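Local structure of putative alpha/beta hydrolase FOLD protein (Candidatus Nitrososphaera gargensis, 5A62) at residues 13-18 with 82-87; 72-77 with 195-200; 239-244 with 263-268. The protein probably hydrolyses carboxylic esters, as a dimeric member of the alpha/beta hydrolase fold superfamily. One frame throughout, in Å; residues are numbered along the deposited sequence.

Contact 1: residues 13-18 with 82-87; sequences TYYEDH and RRLLEH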
loop_
_atom_site.group_PDB
_atom_site.type_symbol
_atom_site.label_atom_id
_atom_site.label_comp_id
_atom_site.label_asym_id
_atom_site.label_seq_id
_atom_site.Cartn_x
_atom_site.Cartn_y
_atom_site.Cartn_z
ATOM N N THR A 13 15.180 -4.015 -13.736
ATOM C CA THR A 13 15.113 -5.324 -13.156
ATOM C C THR A 13 16.344 -6.092 -13.456
ATOM O O THR A 13 16.684 -6.343 -14.637
ATOM C CB THR A 13 13.927 -6.096 -13.748
ATOM O OG1 THR A 13 12.692 -5.449 -13.312
ATOM C CG2 THR A 13 13.930 -7.521 -13.354
ATOM N N TYR A 14 17.014 -6.555 -12.428
ATOM C CA TYR A 14 18.083 -7.519 -12.573
ATOM C C TYR A 14 17.531 -8.880 -12.746
ATOM O O TYR A 14 16.660 -9.326 -11.958
ATOM C CB TYR A 14 19.043 -7.522 -11.388
ATOM C CG TYR A 14 20.153 -8.483 -11.543
ATOM C CD1 TYR A 14 21.296 -8.138 -12.292
ATOM C CD2 TYR A 14 20.063 -9.744 -11.045
ATOM C CE1 TYR A 14 22.299 -9.102 -12.490
ATOM C CE2 TYR A 14 21.069 -10.679 -11.216
ATOM C CZ TYR A 14 22.153 -10.313 -11.953
ATOM O OH TYR A 14 23.144 -11.265 -12.183
ATOM N N TYR A 15 18.002 -9.602 -13.745
ATOM C CA TYR A 15 17.611 -10.964 -13.994
ATOM C C TYR A 15 18.728 -11.826 -14.453
ATOM O O TYR A 15 19.738 -11.296 -14.865
ATOM C CB TYR A 15 16.440 -11.020 -14.998
ATOM C CG TYR A 15 16.875 -10.736 -16.414
ATOM C CD1 TYR A 15 16.929 -9.474 -16.925
ATOM C CD2 TYR A 15 17.170 -11.817 -17.227
ATOM C CE1 TYR A 15 17.338 -9.219 -18.215
ATOM C CE2 TYR A 15 17.644 -11.581 -18.508
ATOM C CZ TYR A 15 17.705 -10.296 -18.989
ATOM O OH TYR A 15 18.102 -9.979 -20.308
ATOM N N GLU A 16 18.523 -13.133 -14.380
ATOM C CA GLU A 16 19.452 -14.160 -14.981
ATOM C C GLU A 16 18.611 -15.118 -15.738
ATOM O O GLU A 16 17.510 -15.474 -15.387
ATOM C CB GLU A 16 20.288 -14.847 -13.951
ATOM C CG GLU A 16 21.182 -13.909 -13.190
ATOM C CD GLU A 16 21.870 -14.551 -12.003
ATOM O OE1 GLU A 16 21.649 -15.732 -11.679
ATOM O OE2 GLU A 16 22.659 -13.821 -11.328
ATOM N N ASP A 17 19.164 -15.581 -16.873
ATOM C CA ASP A 17 18.518 -16.512 -17.794
ATOM C C ASP A 17 19.502 -17.628 -18.009
ATOM O O ASP A 17 20.492 -17.465 -18.790
ATOM C CB ASP A 17 18.191 -15.788 -19.084
ATOM C CG ASP A 17 17.451 -16.650 -20.107
ATOM O OD1 ASP A 17 17.272 -17.844 -19.913
ATOM O OD2 ASP A 17 17.082 -16.079 -21.153
ATOM N N HIS A 18 19.344 -18.714 -17.309
ATOM C CA HIS A 18 20.278 -19.824 -17.310
ATOM C C HIS A 18 19.795 -20.937 -18.198
ATOM O O HIS A 18 18.616 -21.270 -18.290
ATOM C CB HIS A 18 20.380 -20.383 -15.905
ATOM C CG HIS A 18 21.033 -19.480 -14.905
ATOM N ND1 HIS A 18 20.367 -18.566 -14.100
ATOM C CD2 HIS A 18 22.327 -19.433 -14.507
ATOM C CE1 HIS A 18 21.235 -17.974 -13.300
ATOM N NE2 HIS A 18 22.426 -18.485 -13.532
ATOM N N ARG A 82 5.504 -9.496 -16.415
ATOM C CA ARG A 82 5.059 -9.570 -17.797
ATOM C C ARG A 82 6.076 -8.988 -18.734
ATOM O O ARG A 82 6.408 -9.632 -19.761
ATOM C CB ARG A 82 3.719 -8.884 -17.966
ATOM C CG ARG A 82 3.167 -9.018 -19.368
ATOM C CD ARG A 82 1.966 -8.090 -19.594
ATOM N NE ARG A 82 2.121 -6.717 -19.029
ATOM C CZ ARG A 82 2.721 -5.669 -19.597
ATOM N NH1 ARG A 82 3.276 -5.726 -20.795
ATOM N NH2 ARG A 82 2.792 -4.518 -18.911
ATOM N N ARG A 83 6.629 -7.867 -18.384
ATOM C CA ARG A 83 7.627 -7.216 -19.251
ATOM C C ARG A 83 8.840 -8.084 -19.344
ATOM O O ARG A 83 9.446 -8.219 -20.431
ATOM C CB ARG A 83 7.959 -5.815 -18.743
ATOM C CG ARG A 83 6.783 -4.871 -18.986
ATOM C CD ARG A 83 7.087 -3.401 -18.942
ATOM N NE ARG A 83 7.733 -3.133 -17.689
ATOM C CZ ARG A 83 7.125 -2.877 -16.535
ATOM N NH1 ARG A 83 5.810 -2.661 -16.465
ATOM N NH2 ARG A 83 7.910 -2.686 -15.466
ATOM N N LEU A 84 9.281 -8.702 -18.263
ATOM C CA LEU A 84 10.468 -9.557 -18.325
ATOM C C LEU A 84 10.226 -10.779 -19.228
ATOM O O LEU A 84 11.081 -11.143 -20.024
ATOM C CB LEU A 84 10.863 -10.024 -16.904
ATOM C CG LEU A 84 12.042 -10.972 -16.831
ATOM C CD1 LEU A 84 13.332 -10.338 -17.353
ATOM C CD2 LEU A 84 12.212 -11.448 -15.399
ATOM N N LEU A 85 9.072 -11.437 -19.110
ATOM C CA LEU A 85 8.838 -12.651 -19.871
ATOM C C LEU A 85 8.618 -12.275 -21.330
ATOM O O LEU A 85 9.068 -13.026 -22.210
ATOM C CB LEU A 85 7.647 -13.424 -19.283
ATOM C CG LEU A 85 7.891 -13.890 -17.845
ATOM C CD1 LEU A 85 6.731 -14.773 -17.433
ATOM C CD2 LEU A 85 9.243 -14.586 -17.641
ATOM N N GLU A 86 8.044 -11.136 -21.642
ATOM C CA GLU A 86 8.002 -10.641 -23.025
ATOM C C GLU A 86 9.403 -10.392 -23.547
ATOM O O GLU A 86 9.735 -10.760 -24.703
ATOM C CB GLU A 86 7.230 -9.348 -23.145
ATOM C CG GLU A 86 5.791 -9.378 -22.892
ATOM C CD GLU A 86 5.169 -7.969 -22.764
ATOM O OE1 GLU A 86 5.862 -6.904 -22.775
ATOM O OE2 GLU A 86 3.912 -7.968 -22.598
ATOM N N HIS A 87 10.275 -9.820 -22.771
ATOM C CA HIS A 87 11.674 -9.479 -23.169
ATOM C C HIS A 87 12.407 -10.708 -23.511
ATOM O O HIS A 87 13.261 -10.657 -24.458
ATOM C CB HIS A 87 12.308 -8.740 -22.003
ATOM C CG HIS A 87 13.730 -8.424 -22.200
ATOM N ND1 HIS A 87 14.150 -7.614 -23.240
ATOM C CD2 HIS A 87 14.838 -8.790 -21.512
ATOM C CE1 HIS A 87 15.458 -7.469 -23.134
ATOM N NE2 HIS A 87 15.915 -8.191 -22.132
HETATM O O HOH W 1 18.749 -7.729 -20.851
#
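The contact joins Tyr15 on strand 12-18 of the central sheet to Leu84 and His87 near the end of helix 74-87. CD1 of Leu84 lies over one face of the Tyr15 ring, 3.7 Å from Tyr15 CG. This is a CH-pi contact, with Leu84 CD1 4.0 Å from the centroid of the Tyr15 ring. The methyl is offset toward the rim, near the root of the ring. Leu84 reaches it with CG opposite the backbone N (chi1 177°). Tyr15 CG lies between its backbone N and carbonyl carbon (chi1 75°), which turns the ring toward the helix. Helix 74-87 links strands 52-56 and 93-98 in the alpha/beta hydrolase fold. Tyr56 of strand 52-56 touches both Tyr15 and Leu84, so the packing continues into the neighbouring strand. One turn further along the helix, His87 meets the outer end of the tyrosine. Tyr15 OH sits at the imidazole edge, 3.4 Å from His87 NE2. A water lies 3.1 Å from His87 NE2, but its 2.4 Å separation from Tyr15 OH is too short to trust, so a water bridge here is doubtful. The Tyr15 and His87 rings are nearly perpendicular, with planes at 82° and centroids 5.9 Å apart.

Contact 2: residues 72-77 with 195-200; sequences YTMQDL and LYTIPG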
loop_
_atom_site.group_PDB
_atom_site.type_symbol
_atom_site.label_atom_id
_atom_site.label_comp_id
_atom_site.label_asym_id
_atom_site.label_seq_id
_atom_site.Cartn_x
_atom_site.Cartn_y
_atom_site.Cartn_z
ATOM N N TYR A 72 3.990 0.923 -4.749
ATOM C CA TYR A 72 3.356 0.272 -5.902
ATOM C C TYR A 72 2.331 -0.694 -5.419
ATOM O O TYR A 72 2.222 -0.974 -4.205
ATOM C CB TYR A 72 4.397 -0.441 -6.736
ATOM C CG TYR A 72 5.245 -1.455 -6.010
ATOM C CD1 TYR A 72 4.712 -2.678 -5.656
ATOM C CD2 TYR A 72 6.500 -1.142 -5.501
ATOM C CE1 TYR A 72 5.417 -3.583 -4.940
ATOM C CE2 TYR A 72 7.252 -2.073 -4.786
ATOM C CZ TYR A 72 6.691 -3.310 -4.498
ATOM O OH TYR A 72 7.393 -4.256 -3.798
ATOM N N THR A 73 1.548 -1.232 -6.319
ATOM C CA THR A 73 0.545 -2.262 -6.016
ATOM C C THR A 73 1.060 -3.575 -6.528
ATOM O O THR A 73 2.013 -3.677 -7.332
ATOM C CB THR A 73 -0.794 -1.996 -6.655
ATOM O OG1 THR A 73 -0.657 -2.060 -8.098
ATOM C CG2 THR A 73 -1.314 -0.638 -6.245
ATOM N N MET A 74 0.421 -4.661 -6.109
ATOM C CA MET A 74 0.750 -5.945 -6.672
ATOM C C MET A 74 0.658 -5.955 -8.179
ATOM O O MET A 74 1.482 -6.600 -8.839
ATOM C CB MET A 74 -0.169 -7.049 -6.131
ATOM C CG MET A 74 -0.019 -7.456 -4.677
ATOM S SD MET A 74 1.662 -7.793 -4.144
ATOM C CE MET A 74 1.991 -9.143 -5.175
ATOM N N GLN A 75 -0.321 -5.273 -8.741
ATOM C CA GLN A 75 -0.401 -5.212 -10.197
ATOM C C GLN A 75 0.826 -4.732 -10.864
ATOM O O GLN A 75 1.225 -5.213 -11.925
ATOM C CB GLN A 75 -1.611 -4.391 -10.597
ATOM C CG GLN A 75 -1.862 -4.422 -12.084
ATOM C CD GLN A 75 -2.193 -5.818 -12.557
ATOM O OE1 GLN A 75 -3.001 -6.521 -11.920
ATOM N NE2 GLN A 75 -1.568 -6.242 -13.632
ATOM N N ASP A 76 1.523 -3.776 -10.244
ATOM C CA ASP A 76 2.778 -3.287 -10.761
ATOM C C ASP A 76 3.826 -4.382 -10.812
ATOM O O ASP A 76 4.591 -4.438 -11.752
ATOM C CB ASP A 76 3.251 -2.086 -9.975
ATOM C CG ASP A 76 2.331 -0.916 -10.150
ATOM O OD1 ASP A 76 2.098 -0.493 -11.321
ATOM O OD2 ASP A 76 1.857 -0.346 -9.133
ATOM N N LEU A 77 3.894 -5.212 -9.800
ATOM C CA LEU A 77 4.810 -6.344 -9.806
ATOM C C LEU A 77 4.433 -7.368 -10.899
ATOM O O LEU A 77 5.305 -7.966 -11.529
ATOM C CB LEU A 77 4.857 -7.083 -8.458
ATOM C CG LEU A 77 5.368 -6.242 -7.309
ATOM C CD1 LEU A 77 5.439 -7.056 -6.046
ATOM C CD2 LEU A 77 6.730 -5.594 -7.546
ATOM N N LEU A 195 1.454 -5.709 0.014
ATOM C CA LEU A 195 0.612 -6.863 0.377
ATOM C C LEU A 195 -0.817 -6.465 0.615
ATOM O O LEU A 195 -1.714 -7.289 0.457
ATOM C CB LEU A 195 1.185 -7.580 1.619
ATOM C CG LEU A 195 2.600 -8.153 1.402
ATOM C CD1 LEU A 195 3.068 -8.739 2.696
ATOM C CD2 LEU A 195 2.641 -9.154 0.282
ATOM N N TYR A 196 -1.077 -5.264 1.050
ATOM C CA TYR A 196 -2.473 -4.794 1.232
ATOM C C TYR A 196 -3.253 -4.616 -0.037
ATOM O O TYR A 196 -4.469 -4.453 -0.043
ATOM C CB TYR A 196 -2.490 -3.446 1.960
ATOM C CG TYR A 196 -2.126 -3.513 3.419
ATOM C CD1 TYR A 196 -3.120 -3.716 4.356
ATOM C CD2 TYR A 196 -0.852 -3.307 3.890
ATOM C CE1 TYR A 196 -2.821 -3.798 5.691
ATOM C CE2 TYR A 196 -0.587 -3.332 5.235
ATOM C CZ TYR A 196 -1.579 -3.590 6.125
ATOM O OH TYR A 196 -1.279 -3.626 7.494
ATOM N N THR A 197 -2.546 -4.619 -1.175
ATOM C CA THR A 197 -3.149 -4.327 -2.477
ATOM C C THR A 197 -3.463 -5.574 -3.254
ATOM O O THR A 197 -3.893 -5.471 -4.426
ATOM C CB THR A 197 -2.266 -3.396 -3.331
ATOM O OG1 THR A 197 -1.129 -4.134 -3.786
ATOM C CG2 THR A 197 -1.803 -2.240 -2.539
ATOM N N ILE A 198 -3.331 -6.761 -2.644
ATOM C CA ILE A 198 -3.702 -8.019 -3.351
ATOM C C ILE A 198 -5.230 -7.986 -3.573
ATOM O O ILE A 198 -5.946 -7.724 -2.589
ATOM C CB ILE A 198 -3.375 -9.199 -2.491
ATOM C CG1 ILE A 198 -1.862 -9.314 -2.251
ATOM C CG2 ILE A 198 -3.924 -10.464 -3.096
ATOM C CD1 ILE A 198 -1.543 -10.271 -1.111
ATOM N N PRO A 199 -5.699 -8.231 -4.758
ATOM C CA PRO A 199 -7.168 -8.196 -5.003
ATOM C C PRO A 199 -7.823 -9.362 -4.319
ATOM O O PRO A 199 -7.230 -10.435 -4.157
ATOM C CB PRO A 199 -7.310 -8.267 -6.492
ATOM C CG PRO A 199 -5.993 -8.009 -7.054
ATOM C CD PRO A 199 -4.954 -8.331 -5.988
ATOM N N GLY A 200 -9.102 -9.199 -3.981
ATOM C CA GLY A 200 -9.832 -10.288 -3.309
ATOM C C GLY A 200 -10.307 -11.394 -4.230
ATOM O O GLY A 200 -10.845 -12.361 -3.718
HETATM O O HOH W 2 -2.876 -4.905 -7.124
#
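Polar contacts between Met74 and Thr197 centre on the start of helix 74-87, where Thr73 is the N-cap. The amide N of Met74 donates to Thr197 OG1 at 2.8 Å, with an N-H...O angle of 160°. Thr197 OG1 is also hydrogen-bonded to the carbonyl O of Ala194. The next amide, Gln75 N, donates at 3.0 Å to a water, which in turn donates to Thr197 O at 2.9 Å. Within the helix start, Thr73 N donates almost straight to Asp76 OD2 (3.0 Å, 179°), which accepts with its anti lone pair. This is one half of a capping box. Apolar contacts flank the polar ones. The side chains of Met74 and Ile198 run side by side, pointing the same way, with Met74 CG 3.6 Å from Ile198 CG1. The methionine chain bends at its second and third torsions, and it packs on Ile100, Ile104 and Met107 of helix 100-111. The CG2 methyls of Thr73 and Thr197 are 4.1 Å apart, on crossed side chains. Phe138 of the second subunit packs on Thr73, and Tyr196 of that subunit on Thr197. Thr197 thus serves two amides of the first helical turn: Met74 N directly through OG1, Gln75 N through the water on its carbonyl O.

Contact 3: residues 239-244 with 263-268; sequences ELRVLQ and MGFLAI
One face of the Arg241 guanidinium is met by CE1 of Phe265, 3.9 Å above the plane and displaced toward the rim. At the edge of the same group, in its plane, lies Glu239 OE1. The phenyl ring presents its own edge to the arginine: Phe265 CZ is 3.4 Å from Arg241 CG, which lies near the ring plane. Guanidinium and ring are turned 79° to each other, so the charged group does not lie flat on the aromatic face. A bend at chi2 (-72°) folds the arginine back along its own strand. There its nitrogens grip Glu239 end-on, both on one oxygen. NH2 of Arg241 forms a salt bridge to Glu239 OE1 at 2.9 Å, and NH1 of Arg241 reaches the same OE1 at 3.1 Å. NH1 of Arg241 also donates to Leu240 O at 2.9 Å, from above the carbonyl plane rather than along a lone pair. With three bonds near its plane, the guanidinium is probably held in this rotation, one face toward Phe265 CE1. In the fold, 239-243 is an outermost strand of the central sheet within this chain, and helix 256-272 packs against it as the last helix of the chain. Phe265 reaches from that helix toward the sheet. Its ring also meets Phe214 and touches Ile216, both on the adjacent strand 212-218. Ile261, one turn earlier in the helix, is touched by Arg241 as well.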
loop_
_atom_site.group_PDB
_atom_site.type_symbol
_atom_site.label_atom_id
_atom_site.label_comp_id
_atom_site.label_asym_id
_atom_site.label_seq_id
_atom_site.Cartn_x
_atom_site.Cartn_y
_atom_site.Cartn_z
ATOM N N GLU A 239 -2.941 -29.177 -6.238
ATOM C CA GLU A 239 -2.193 -30.177 -5.515
ATOM C C GLU A 239 -1.410 -29.522 -4.386
ATOM O O GLU A 239 -0.527 -28.726 -4.638
ATOM C CB GLU A 239 -1.289 -30.908 -6.474
ATOM C CG GLU A 239 -2.056 -31.696 -7.540
ATOM C CD GLU A 239 -2.828 -32.883 -6.946
ATOM O OE1 GLU A 239 -2.349 -33.361 -5.925
ATOM O OE2 GLU A 239 -3.926 -33.272 -7.434
ATOM N N LEU A 240 -1.693 -29.882 -3.130
ATOM C CA LEU A 240 -1.054 -29.317 -1.988
ATOM C C LEU A 240 -0.234 -30.349 -1.297
ATOM O O LEU A 240 -0.721 -31.470 -1.050
ATOM C CB LEU A 240 -2.130 -28.854 -1.043
ATOM C CG LEU A 240 -1.731 -28.453 0.362
ATOM C CD1 LEU A 240 -0.783 -27.272 0.411
ATOM C CD2 LEU A 240 -2.979 -28.139 1.166
ATOM N N ARG A 241 0.961 -30.028 -0.873
ATOM C CA ARG A 241 1.800 -30.932 -0.090
ATOM C C ARG A 241 2.328 -30.143 1.041
ATOM O O ARG A 241 2.769 -28.983 0.918
ATOM C CB ARG A 241 2.946 -31.450 -0.952
ATOM C CG ARG A 241 2.567 -32.134 -2.247
ATOM C CD ARG A 241 1.953 -33.508 -1.978
ATOM N NE ARG A 241 1.570 -34.113 -3.244
ATOM C CZ ARG A 241 0.430 -33.924 -3.889
ATOM N NH1 ARG A 241 -0.537 -33.166 -3.375
ATOM N NH2 ARG A 241 0.232 -34.507 -5.077
ATOM N N VAL A 242 2.286 -30.708 2.228
ATOM C CA VAL A 242 2.776 -30.075 3.431
ATOM C C VAL A 242 4.105 -30.660 3.884
ATOM O O VAL A 242 4.239 -31.888 3.993
ATOM C CB VAL A 242 1.733 -30.178 4.596
ATOM C CG1 VAL A 242 2.281 -29.574 5.880
ATOM C CG2 VAL A 242 0.414 -29.535 4.151
ATOM N N LEU A 243 5.052 -29.830 4.224
ATOM C CA LEU A 243 6.346 -30.213 4.788
ATOM C C LEU A 243 6.227 -30.133 6.270
ATOM O O LEU A 243 6.243 -29.066 6.865
ATOM C CB LEU A 243 7.500 -29.308 4.255
ATOM C CG LEU A 243 7.734 -29.438 2.772
ATOM C CD1 LEU A 243 8.610 -28.286 2.342
ATOM C CD2 LEU A 243 8.437 -30.774 2.464
ATOM N N GLN A 244 6.222 -31.326 6.917
ATOM C CA GLN A 244 6.099 -31.372 8.364
ATOM C C GLN A 244 7.325 -30.869 9.027
ATOM O O GLN A 244 8.428 -31.330 8.760
ATOM C CB GLN A 244 5.834 -32.819 8.854
ATOM C CG GLN A 244 4.537 -33.404 8.385
ATOM C CD GLN A 244 3.300 -32.564 8.726
ATOM O OE1 GLN A 244 3.253 -31.957 9.754
ATOM N NE2 GLN A 244 2.371 -32.538 7.852
ATOM N N MET A 263 10.384 -31.894 -7.791
ATOM C CA MET A 263 10.703 -32.571 -9.054
ATOM C C MET A 263 9.557 -33.486 -9.516
ATOM O O MET A 263 9.287 -33.626 -10.713
ATOM C CB MET A 263 12.051 -33.303 -8.968
ATOM C CG MET A 263 13.209 -32.400 -8.604
ATOM S SD MET A 263 13.344 -30.820 -9.508
ATOM C CE MET A 263 13.535 -31.472 -11.153
ATOM N N GLY A 264 8.823 -34.041 -8.563
ATOM C CA GLY A 264 7.615 -34.725 -8.842
ATOM C C GLY A 264 6.578 -33.904 -9.577
ATOM O O GLY A 264 5.968 -34.299 -10.573
ATOM N N PHE A 265 6.353 -32.706 -9.051
ATOM C CA PHE A 265 5.426 -31.815 -9.717
ATOM C C PHE A 265 5.898 -31.459 -11.127
ATOM O O PHE A 265 5.115 -31.386 -12.063
ATOM C CB PHE A 265 5.343 -30.489 -8.909
ATOM C CG PHE A 265 4.654 -30.561 -7.562
ATOM C CD1 PHE A 265 3.881 -31.664 -7.138
ATOM C CD2 PHE A 265 4.739 -29.473 -6.703
ATOM C CE1 PHE A 265 3.281 -31.627 -5.909
ATOM C CE2 PHE A 265 4.099 -29.435 -5.511
ATOM C CZ PHE A 265 3.364 -30.493 -5.124
ATOM N N LEU A 266 7.187 -31.158 -11.294
ATOM C CA LEU A 266 7.700 -30.769 -12.578
ATOM C C LEU A 266 7.602 -31.942 -13.572
ATOM O O LEU A 266 7.414 -31.696 -14.743
ATOM C CB LEU A 266 9.145 -30.284 -12.464
ATOM C CG LEU A 266 9.248 -28.922 -11.720
ATOM C CD1 LEU A 266 10.680 -28.565 -11.506
ATOM C CD2 LEU A 266 8.584 -27.850 -12.535
ATOM N N ALA A 267 7.684 -33.164 -13.071
ATOM C CA ALA A 267 7.492 -34.307 -13.952
ATOM C C ALA A 267 6.095 -34.386 -14.475
ATOM O O ALA A 267 5.912 -34.698 -15.653
ATOM C CB ALA A 267 7.816 -35.586 -13.220
ATOM N N ILE A 268 5.107 -34.066 -13.645
ATOM C CA ILE A 268 3.717 -33.998 -14.093
ATOM C C ILE A 268 3.552 -32.933 -15.123
ATOM O O ILE A 268 2.910 -33.135 -16.131
ATOM C CB ILE A 268 2.767 -33.748 -12.919
ATOM C CG1 ILE A 268 2.832 -34.937 -11.948
ATOM C CG2 ILE A 268 1.354 -33.374 -13.369
ATOM C CD1 ILE A 268 2.200 -34.652 -10.612
#

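Overall arrangement
Contacts 1 and 2 use the two ends of helix 74-87. Contact 2 holds its start and contact 1 its last turns, with centres 20 Å apart and nearest atoms about 5 Å apart. Contacts 1 and 3 reach the same mixed sheet from strands far apart in its order, 12-18 and 239-243. Their centres are 26 Å apart and their nearest atoms about 13 Å. Contacts 2 and 3 lie on opposite sides of the chain's centre, with centres 27 Å apart. Contact 2 is also at the subunit interface. Its Met74 side chain comes close to, but does not contact, Gly97, Ser99 and Gly101, a GxSxG pattern consistent with a nucleophile elbow.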